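Side-chain contacts in probable mannosyltransferase KTR4 (Saccharomyces cerevisiae, PDB 5A07), which is probably a glycosyltransferase of GT-A type fold that holds guanosine-5'-diphosphate and a manganese ion: residues Ile197-Ala200 with Ser204-Asn207; Gln339-Lys344 with Glu350-Ala355; Asn175-Ile180 with Met208-Ser213. One frame throughout, in Å; residues are numbered along the deposited sequence.

Contact 1. Residues Ile197-Ala200 with Ser204-Asn207. With GDP (guanosine-5'-diphosphate), chain F.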
# COMPACT_ATOMS: atom_id res chain seq x y z
N ILE B 197 -8.71 -6.00 19.05
CA ILE B 197 -8.39 -5.58 17.69
C ILE B 197 -8.63 -4.10 17.59
O ILE B 197 -9.75 -3.63 17.76
CB ILE B 197 -9.21 -6.34 16.66
CG1 ILE B 197 -8.56 -7.69 16.37
CG2 ILE B 197 -9.22 -5.63 15.34
CD1 ILE B 197 -8.88 -8.76 17.34
N GLN B 198 -7.57 -3.37 17.29
CA GLN B 198 -7.65 -1.95 17.12
C GLN B 198 -8.73 -1.51 16.08
O GLN B 198 -8.87 -2.09 14.97
CB GLN B 198 -6.30 -1.42 16.70
CG GLN B 198 -6.24 0.08 16.90
CD GLN B 198 -4.99 0.71 16.33
OE1 GLN B 198 -4.43 0.23 15.33
NE2 GLN B 198 -4.59 1.82 16.91
N TYR B 199 -9.50 -0.52 16.51
CA TYR B 199 -10.58 0.12 15.76
C TYR B 199 -11.75 -0.76 15.49
O TYR B 199 -12.58 -0.44 14.63
CB TYR B 199 -10.12 0.61 14.40
CG TYR B 199 -8.91 1.50 14.33
CD1 TYR B 199 -8.89 2.78 14.92
CD2 TYR B 199 -7.80 1.09 13.61
CE1 TYR B 199 -7.78 3.60 14.81
CE2 TYR B 199 -6.67 1.89 13.49
CZ TYR B 199 -6.66 3.15 14.05
OH TYR B 199 -5.49 3.90 13.87
N ALA B 200 -11.84 -1.92 16.12
CA ALA B 200 -12.90 -2.88 15.74
C ALA B 200 -14.27 -2.23 15.82
O ALA B 200 -15.12 -2.39 14.98
CB ALA B 200 -12.86 -4.11 16.64
N SER B 204 -16.34 4.54 11.60
CA SER B 204 -15.70 5.39 10.57
C SER B 204 -14.47 4.64 9.93
O SER B 204 -14.13 4.88 8.79
CB SER B 204 -15.29 6.69 11.17
OG SER B 204 -14.35 6.48 12.19
N TYR B 205 -13.83 3.80 10.73
CA TYR B 205 -12.59 3.11 10.30
C TYR B 205 -12.93 2.05 9.30
O TYR B 205 -12.26 1.90 8.26
CB TYR B 205 -11.83 2.55 11.49
CG TYR B 205 -10.44 2.11 11.07
CD1 TYR B 205 -9.41 3.04 11.02
CD2 TYR B 205 -10.17 0.79 10.71
CE1 TYR B 205 -8.11 2.65 10.64
CE2 TYR B 205 -8.87 0.39 10.29
CZ TYR B 205 -7.86 1.33 10.26
OH TYR B 205 -6.59 1.01 9.90
N HIS B 206 -14.00 1.30 9.60
CA HIS B 206 -14.56 0.40 8.63
C HIS B 206 -14.91 1.11 7.32
O HIS B 206 -14.60 0.66 6.23
CB HIS B 206 -15.81 -0.28 9.22
CG HIS B 206 -15.53 -1.21 10.35
ND1 HIS B 206 -15.54 -2.59 10.19
CD2 HIS B 206 -15.26 -1.00 11.67
CE1 HIS B 206 -15.34 -3.18 11.36
NE2 HIS B 206 -15.16 -2.24 12.28
N ASN B 207 -15.58 2.25 7.41
CA ASN B 207 -15.97 2.99 6.24
C ASN B 207 -14.73 3.44 5.48
O ASN B 207 -14.77 3.44 4.28
CB ASN B 207 -16.77 4.26 6.60
CG ASN B 207 -18.15 3.92 7.18
OD1 ASN B 207 -18.68 2.79 7.04
ND2 ASN B 207 -18.75 4.89 7.80
PB GDP F . -4.12 3.96 10.27
O1B GDP F . -3.91 3.96 11.74
O2B GDP F . -4.63 2.79 9.65
O3B GDP F . -3.01 4.63 9.55
O3A GDP F . -5.46 4.87 10.17
PA GDP F . -5.68 6.43 9.99
O1A GDP F . -6.54 7.02 11.02
O2A GDP F . -4.47 7.22 9.69
O5' GDP F . -6.57 6.42 8.70
C5' GDP F . -6.17 6.27 7.33
C4' GDP F . -6.40 7.52 6.49
O4' GDP F . -7.81 7.75 6.44
C3' GDP F . -5.74 8.78 7.04
O3' GDP F . -5.42 9.65 5.93
C2' GDP F . -6.86 9.37 7.92
O2' GDP F . -6.76 10.78 8.03
C1' GDP F . -8.05 9.00 7.12
N9 GDP F . -9.28 8.77 7.93
C8 GDP F . -9.51 7.81 8.86
N7 GDP F . -10.83 7.92 9.31
C5 GDP F . -11.40 8.95 8.62
C6 GDP F . -12.74 9.57 8.60
O6 GDP F . -13.57 9.04 9.41
N1 GDP F . -12.94 10.61 7.78
C2 GDP F . -11.94 11.12 6.97
N2 GDP F . -12.21 12.16 6.18
N3 GDP F . -10.68 10.59 6.95
C4 GDP F . -10.40 9.50 7.69

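Contact 2. Residues Gln339-Lys344 with Glu350-Ala355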
# COMPACT_ATOMS: atom_id res chain seq x y z
N GLN B 339 -16.59 -5.66 -5.92
CA GLN B 339 -18.02 -6.07 -5.83
C GLN B 339 -18.27 -7.37 -5.05
O GLN B 339 -19.12 -7.42 -4.12
CB GLN B 339 -18.64 -6.18 -7.22
CG GLN B 339 -20.19 -6.22 -7.15
CD GLN B 339 -20.85 -5.32 -6.03
OE1 GLN B 339 -20.70 -4.08 -6.03
NE2 GLN B 339 -21.56 -5.95 -5.06
N TYR B 340 -17.42 -8.35 -5.30
CA TYR B 340 -17.49 -9.61 -4.58
C TYR B 340 -17.27 -9.41 -3.09
O TYR B 340 -18.04 -9.92 -2.22
CB TYR B 340 -16.45 -10.60 -5.16
CG TYR B 340 -16.64 -12.04 -4.70
CD1 TYR B 340 -17.44 -12.93 -5.41
CD2 TYR B 340 -15.99 -12.49 -3.57
CE1 TYR B 340 -17.58 -14.24 -4.99
CE2 TYR B 340 -16.15 -13.80 -3.13
CZ TYR B 340 -16.95 -14.67 -3.85
OH TYR B 340 -17.10 -15.95 -3.42
N LEU B 341 -16.23 -8.64 -2.76
CA LEU B 341 -16.01 -8.42 -1.34
C LEU B 341 -17.16 -7.60 -0.70
O LEU B 341 -17.45 -7.76 0.48
CB LEU B 341 -14.66 -7.69 -1.11
CG LEU B 341 -13.41 -8.44 -1.62
CD1 LEU B 341 -12.14 -7.61 -1.37
CD2 LEU B 341 -13.28 -9.81 -0.98
N GLU B 342 -17.70 -6.65 -1.44
CA GLU B 342 -18.84 -5.82 -0.96
C GLU B 342 -20.00 -6.76 -0.56
O GLU B 342 -20.48 -6.67 0.56
CB GLU B 342 -19.27 -4.83 -2.04
CG GLU B 342 -20.51 -3.98 -1.72
CD GLU B 342 -20.31 -2.98 -0.56
OE1 GLU B 342 -19.24 -2.93 0.09
OE2 GLU B 342 -21.24 -2.19 -0.29
N GLU B 343 -20.29 -7.73 -1.42
CA GLU B 343 -21.35 -8.73 -1.17
C GLU B 343 -21.11 -9.59 0.02
O GLU B 343 -22.01 -9.83 0.76
CB GLU B 343 -21.58 -9.62 -2.38
CG GLU B 343 -22.41 -8.93 -3.45
CD GLU B 343 -22.20 -9.44 -4.89
OE1 GLU B 343 -21.64 -10.56 -5.09
OE2 GLU B 343 -22.59 -8.71 -5.84
N LYS B 344 -19.87 -9.96 0.30
CA LYS B 344 -19.55 -10.70 1.52
C LYS B 344 -19.72 -9.94 2.78
O LYS B 344 -19.88 -10.55 3.82
CB LYS B 344 -18.08 -11.17 1.55
CG LYS B 344 -17.61 -12.01 0.36
CD LYS B 344 -18.43 -13.27 0.14
CE LYS B 344 -18.39 -14.19 1.31
NZ LYS B 344 -18.64 -15.57 0.77
N GLU B 350 -16.07 -8.28 9.50
CA GLU B 350 -14.73 -8.44 9.97
C GLU B 350 -14.12 -7.03 9.93
O GLU B 350 -14.87 -6.06 10.01
CB GLU B 350 -14.05 -9.47 9.07
CG GLU B 350 -14.70 -10.86 9.22
CD GLU B 350 -14.12 -11.97 8.33
OE1 GLU B 350 -12.95 -11.88 7.78
OE2 GLU B 350 -14.86 -12.93 8.13
N ARG B 351 -12.80 -6.88 9.85
CA ARG B 351 -12.21 -5.53 9.84
C ARG B 351 -11.22 -5.49 8.69
O ARG B 351 -10.03 -5.18 8.86
CB ARG B 351 -11.59 -5.15 11.21
CG ARG B 351 -11.66 -3.59 11.49
CD ARG B 351 -10.37 -3.03 12.03
NE ARG B 351 -9.32 -3.31 11.03
CZ ARG B 351 -8.00 -3.22 11.24
NH1 ARG B 351 -7.55 -2.80 12.37
NH2 ARG B 351 -7.14 -3.53 10.25
N TRP B 352 -11.69 -5.80 7.50
CA TRP B 352 -10.79 -5.93 6.40
C TRP B 352 -10.19 -4.54 6.04
O TRP B 352 -10.93 -3.62 5.70
CB TRP B 352 -11.52 -6.46 5.18
CG TRP B 352 -12.01 -7.87 5.25
CD1 TRP B 352 -11.73 -8.77 6.20
CD2 TRP B 352 -12.91 -8.51 4.33
NE1 TRP B 352 -12.35 -9.96 5.91
CE2 TRP B 352 -13.10 -9.81 4.77
CE3 TRP B 352 -13.57 -8.10 3.17
CZ2 TRP B 352 -13.92 -10.72 4.11
CZ3 TRP B 352 -14.42 -9.02 2.51
CH2 TRP B 352 -14.57 -10.31 2.98
N GLY B 353 -8.86 -4.41 6.09
CA GLY B 353 -8.16 -3.19 5.70
C GLY B 353 -8.01 -3.03 4.20
O GLY B 353 -8.00 -4.01 3.43
N ASP B 354 -7.89 -1.79 3.77
CA ASP B 354 -7.60 -1.52 2.37
C ASP B 354 -6.25 -2.15 1.92
O ASP B 354 -6.10 -2.53 0.78
CB ASP B 354 -7.66 -0.06 2.02
CG ASP B 354 -6.64 0.79 2.78
OD1 ASP B 354 -6.85 1.12 3.95
OD2 ASP B 354 -5.63 1.13 2.16
N ALA B 355 -5.30 -2.23 2.84
CA ALA B 355 -3.96 -2.75 2.53
C ALA B 355 -3.97 -4.24 2.08
O ALA B 355 -3.56 -4.53 0.96
CB ALA B 355 -3.03 -2.48 3.67

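Contact 3. Residues Asn175-Ile180 with Met208-Ser213. With GDP (guanosine-5'-diphosphate), chain F.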
# COMPACT_ATOMS: atom_id res chain seq x y z
N ASN B 175 -20.95 5.71 3.83
CA ASN B 175 -21.60 5.06 4.96
C ASN B 175 -21.82 3.56 4.79
O ASN B 175 -21.90 3.05 3.71
CB ASN B 175 -22.98 5.68 5.22
CG ASN B 175 -22.91 7.15 5.62
OD1 ASN B 175 -22.03 7.56 6.30
ND2 ASN B 175 -23.89 7.89 5.24
N MET B 176 -21.92 2.89 5.93
CA MET B 176 -22.31 1.49 5.94
C MET B 176 -23.54 1.33 5.05
O MET B 176 -24.54 2.02 5.26
CB MET B 176 -22.62 1.06 7.36
CG MET B 176 -22.95 -0.43 7.48
SD MET B 176 -23.53 -0.86 9.11
CE MET B 176 -22.09 -0.70 10.13
N PRO B 177 -23.50 0.42 4.07
CA PRO B 177 -24.62 0.21 3.15
C PRO B 177 -25.78 -0.59 3.82
O PRO B 177 -25.58 -1.19 4.92
CB PRO B 177 -24.01 -0.63 2.04
CG PRO B 177 -22.95 -1.43 2.73
CD PRO B 177 -22.42 -0.58 3.84
N ASP B 178 -26.95 -0.60 3.18
CA ASP B 178 -28.13 -1.34 3.72
C ASP B 178 -27.95 -2.86 3.73
O ASP B 178 -28.54 -3.56 4.54
CB ASP B 178 -29.38 -1.04 2.90
CG ASP B 178 -29.82 0.41 3.00
OD1 ASP B 178 -29.66 1.01 4.10
OD2 ASP B 178 -30.33 0.92 1.96
N SER B 179 -27.10 -3.36 2.84
CA SER B 179 -26.78 -4.78 2.81
C SER B 179 -26.28 -5.30 4.14
O SER B 179 -26.32 -6.49 4.37
CB SER B 179 -25.77 -5.03 1.70
OG SER B 179 -24.54 -4.29 1.91
N ILE B 180 -25.81 -4.45 5.05
CA ILE B 180 -25.23 -4.92 6.30
C ILE B 180 -26.28 -4.95 7.40
O ILE B 180 -26.97 -3.98 7.56
CB ILE B 180 -24.06 -4.00 6.77
CG1 ILE B 180 -22.88 -4.05 5.79
CG2 ILE B 180 -23.58 -4.32 8.19
CD1 ILE B 180 -22.24 -5.43 5.65
N MET B 208 -13.71 3.88 6.19
CA MET B 208 -12.47 4.32 5.53
C MET B 208 -11.80 3.18 4.74
O MET B 208 -11.41 3.35 3.59
CB MET B 208 -11.55 4.88 6.55
CG MET B 208 -10.19 5.36 5.97
SD MET B 208 -8.95 4.04 5.82
CE MET B 208 -8.63 3.46 7.48
N CYS B 209 -11.71 2.04 5.37
CA CYS B 209 -11.07 0.88 4.73
C CYS B 209 -11.77 0.48 3.45
O CYS B 209 -11.18 0.19 2.38
CB CYS B 209 -11.04 -0.28 5.70
SG CYS B 209 -9.92 -0.15 7.08
N ARG B 210 -13.09 0.46 3.53
CA ARG B 210 -13.87 0.18 2.36
C ARG B 210 -13.73 1.26 1.27
O ARG B 210 -13.57 0.94 0.05
CB ARG B 210 -15.33 0.03 2.80
CG ARG B 210 -16.33 -0.05 1.64
CD ARG B 210 -17.67 -0.52 2.27
NE ARG B 210 -18.77 -0.42 1.35
CZ ARG B 210 -19.66 0.58 1.32
NH1 ARG B 210 -19.57 1.58 2.16
NH2 ARG B 210 -20.70 0.51 0.49
N PHE B 211 -13.79 2.55 1.67
CA PHE B 211 -13.67 3.65 0.72
C PHE B 211 -12.26 3.58 0.02
O PHE B 211 -12.17 3.73 -1.19
CB PHE B 211 -13.77 4.99 1.45
CG PHE B 211 -13.51 6.19 0.60
CD1 PHE B 211 -14.50 6.71 -0.22
CD2 PHE B 211 -12.30 6.83 0.63
CE1 PHE B 211 -14.27 7.78 -1.06
CE2 PHE B 211 -12.04 7.94 -0.22
CZ PHE B 211 -13.04 8.41 -1.08
N TYR B 212 -11.22 3.38 0.82
CA TYR B 212 -9.83 3.31 0.20
C TYR B 212 -9.63 2.04 -0.64
O TYR B 212 -8.78 2.02 -1.56
CB TYR B 212 -8.74 3.50 1.26
CG TYR B 212 -8.05 4.86 1.19
CD1 TYR B 212 -7.67 5.40 -0.04
CD2 TYR B 212 -7.76 5.62 2.36
CE1 TYR B 212 -7.03 6.63 -0.12
CE2 TYR B 212 -7.08 6.82 2.27
CZ TYR B 212 -6.72 7.33 1.04
OH TYR B 212 -6.03 8.56 0.93
N SER B 213 -10.44 1.01 -0.40
CA SER B 213 -10.37 -0.22 -1.18
C SER B 213 -11.03 -0.02 -2.51
O SER B 213 -10.45 -0.32 -3.57
CB SER B 213 -11.02 -1.43 -0.47
OG SER B 213 -10.38 -1.78 0.77
PB GDP F . -4.12 3.96 10.27
O1B GDP F . -3.91 3.96 11.74
O2B GDP F . -4.63 2.79 9.65
O3B GDP F . -3.01 4.63 9.55
O3A GDP F . -5.46 4.87 10.17
PA GDP F . -5.68 6.43 9.99
O1A GDP F . -6.54 7.02 11.02
O2A GDP F . -4.47 7.22 9.69
O5' GDP F . -6.57 6.42 8.70
C5' GDP F . -6.17 6.27 7.33
C4' GDP F . -6.40 7.52 6.49
O4' GDP F . -7.81 7.75 6.44
C3' GDP F . -5.74 8.78 7.04
O3' GDP F . -5.42 9.65 5.93
C2' GDP F . -6.86 9.37 7.92
O2' GDP F . -6.76 10.78 8.03
C1' GDP F . -8.05 9.00 7.12
N9 GDP F . -9.28 8.77 7.93
C8 GDP F . -9.51 7.81 8.86
N7 GDP F . -10.83 7.92 9.31
C5 GDP F . -11.40 8.95 8.62
C6 GDP F . -12.74 9.57 8.60
O6 GDP F . -13.57 9.04 9.41
N1 GDP F . -12.94 10.61 7.78
C2 GDP F . -11.94 11.12 6.97
N2 GDP F . -12.21 12.16 6.18
N3 GDP F . -10.68 10.59 6.95
C4 GDP F . -10.40 9.50 7.69

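Contact 1. Residues Ile197-Ala200 with Ser204-Asn207
Y199 and Y205 lie ring on ring in an offset stack: the centroids are 3.8 Å apart and the planes diverge by 15°. The overlap is uneven. CD2 of Y199 sits over the middle of the Y205 ring, whereas CE1 of Y205 falls toward the rim of the Y199 ring, and the closest pair is Y199 CE2 with Y205 CE1 at 3.3 Å. Y205 sends CG away from its backbone N (chi1 -168°), while Y199 has CG beside its own N, opposite the carbonyl carbon, and these turns bring the two rings face to face. Behind this overlap the CB of Y199 adds a CH-pi contact, 4.0 Å from the centroid of the Y205 ring and over its face. The opposite face of Y199 is covered by CG of Q198, so the ring is held between a methylene and a second aromatic ring.

Both hydroxyls end at the beta-phosphate of GDP. Y199 OH donates to O1B at 2.7 Å, and Y205 OH donates to O2B at 2.7 Å, an oxygen that lies in the plane of the Y205 ring at its edge. Two separate oxygens of one phosphate are thus gripped by a stacked pair, on the nucleotide side of a GT-A type domain. The side chain of Y199 is about 6 Å from the manganese ion, and S204 CB lies 3.4 Å from O6 of the guanine.

A second link holds the backbone that carries Y199. I197 to A200 form a type II beta turn, closed by A200 N to I197 O. From helix 203-214, H206 NE2 donates to A200 O at 2.7 Å with an N-H...O angle of 162°; the oxygen lies near the imidazole plane. The other ring nitrogen, ND1, bonds F347 O, and Y185 meets the imidazole edge-to-face.

Contact 2. Residues Gln339-Lys344 with Glu350-Ala355
W352 reaches across to L341 and K344 with the far corner of its indole. From CB the side chain leaves with CG beside the backbone N and anti to the carbonyl carbon (chi1 -67°), which carries the six-membered ring toward helix 332-344. CZ3 of W352 lies 3.8 Å from L341 CD2 and 3.9 Å from L341 CB, so one branch and the root of the leucine meet the same ring carbon. The next atom round the ring, W352 CH2, touches K344 CB at 3.9 Å. L341 and K344 are three residues apart, about one helical turn, and so face the same side, where the indole corner bears on both. Beyond its CB the lysine bends at chi2 and chi3, and its end leads away from the indole; its contribution here is aliphatic.

At its pyrrole side the indole is held within its own segment. W352 NE1 donates to E350 OE1 at 2.7 Å with an N-H...O angle of 148°. The bond is not flat: the oxygen is 20° out of the indole plane, and the nitrogen approaches from above the carboxylate plane. It ties the indole to the residue just after helix 346-349 and probably helps to fix the turn of the indole about chi2. The other carboxylate oxygen, E350 OE2, is bonded to T271 OG1, while L272 and I269 also touch W352.

G353, directly after the tryptophan, is the N-cap residue of helix 354-365, and W352 packs, buried, in the connection between helices 332-344 and 354-365 of the GT-A type domain, its side chain about 12 Å from GDP.

Contact 3. Residues Asn175-Ile180 with Met208-Ser213
The guanidinium of R210 has the pyrrolidine ring of P177 over one face, with P177 CD 3.8 Å above the plane and displaced toward the rim. The closest approach is P177 CG to R210 NH2 at 3.7 Å, and P177 CB is 3.8 Å from R210 NH2. The two side chains come from opposite directions and meet as aliphatic ring against planar cation. N175 O stands obliquely to the guanidinium and takes a weak hydrogen bond from R210 NH1, 3.2 Å long with an N-H...O angle of only 132°.

The stronger polar partner is E342 of helix 332-344, whose OE1 forms a salt bridge with R210 NE. The charge is probably balanced at least in part on the NE side, while the proline covers a face; the salt bridge probably does more than the weak bond to fix the group's rotation. An extended chain, with CG anti to the backbone N (chi1 171°) and no bend as far as NE, carries the buried arginine from the helix out to the 175-180 loop. P177 itself starts a type I beta turn that runs to I180.

Along the helix, S213 OG bonds C209 O at 2.7 Å, one turn back. S213 N reaches C209 O at 3.0 Å from the opposite face of the carbonyl plane, so this oxygen is held by two donors. M208 instead serves the ligand: M208 CG packs 3.4 Å from GDP O4', and its sulfur lies in the plane of the Y212 ring, at the edge. Helix 203-214 thus has two sides: M208 lines the GDP pocket of this GT-A type domain, and R210 ties the helix to the loop before helix 182-194.

From the N terminus, residues 175-180 come first, in the loop between strand 164-168 and helix 182-194. Contact 3 closes when the chain returns along helix 203-214, and the loop so closed contains contact 1, a short local closure between the 197-200 turn and the start of that same helix. Contact 2 follows in series, closing the short loop that holds helix 346-349, between helix 332-344 and the start of helix 354-365. Space joins what sequence separates: R351 NH1 of contact 2 probably bonds Q198 O of contact 1, and D354 of contact 2 packs on S213 of contact 3. Helix 203-214 serves contacts 1 and 3, both of which touch GDP.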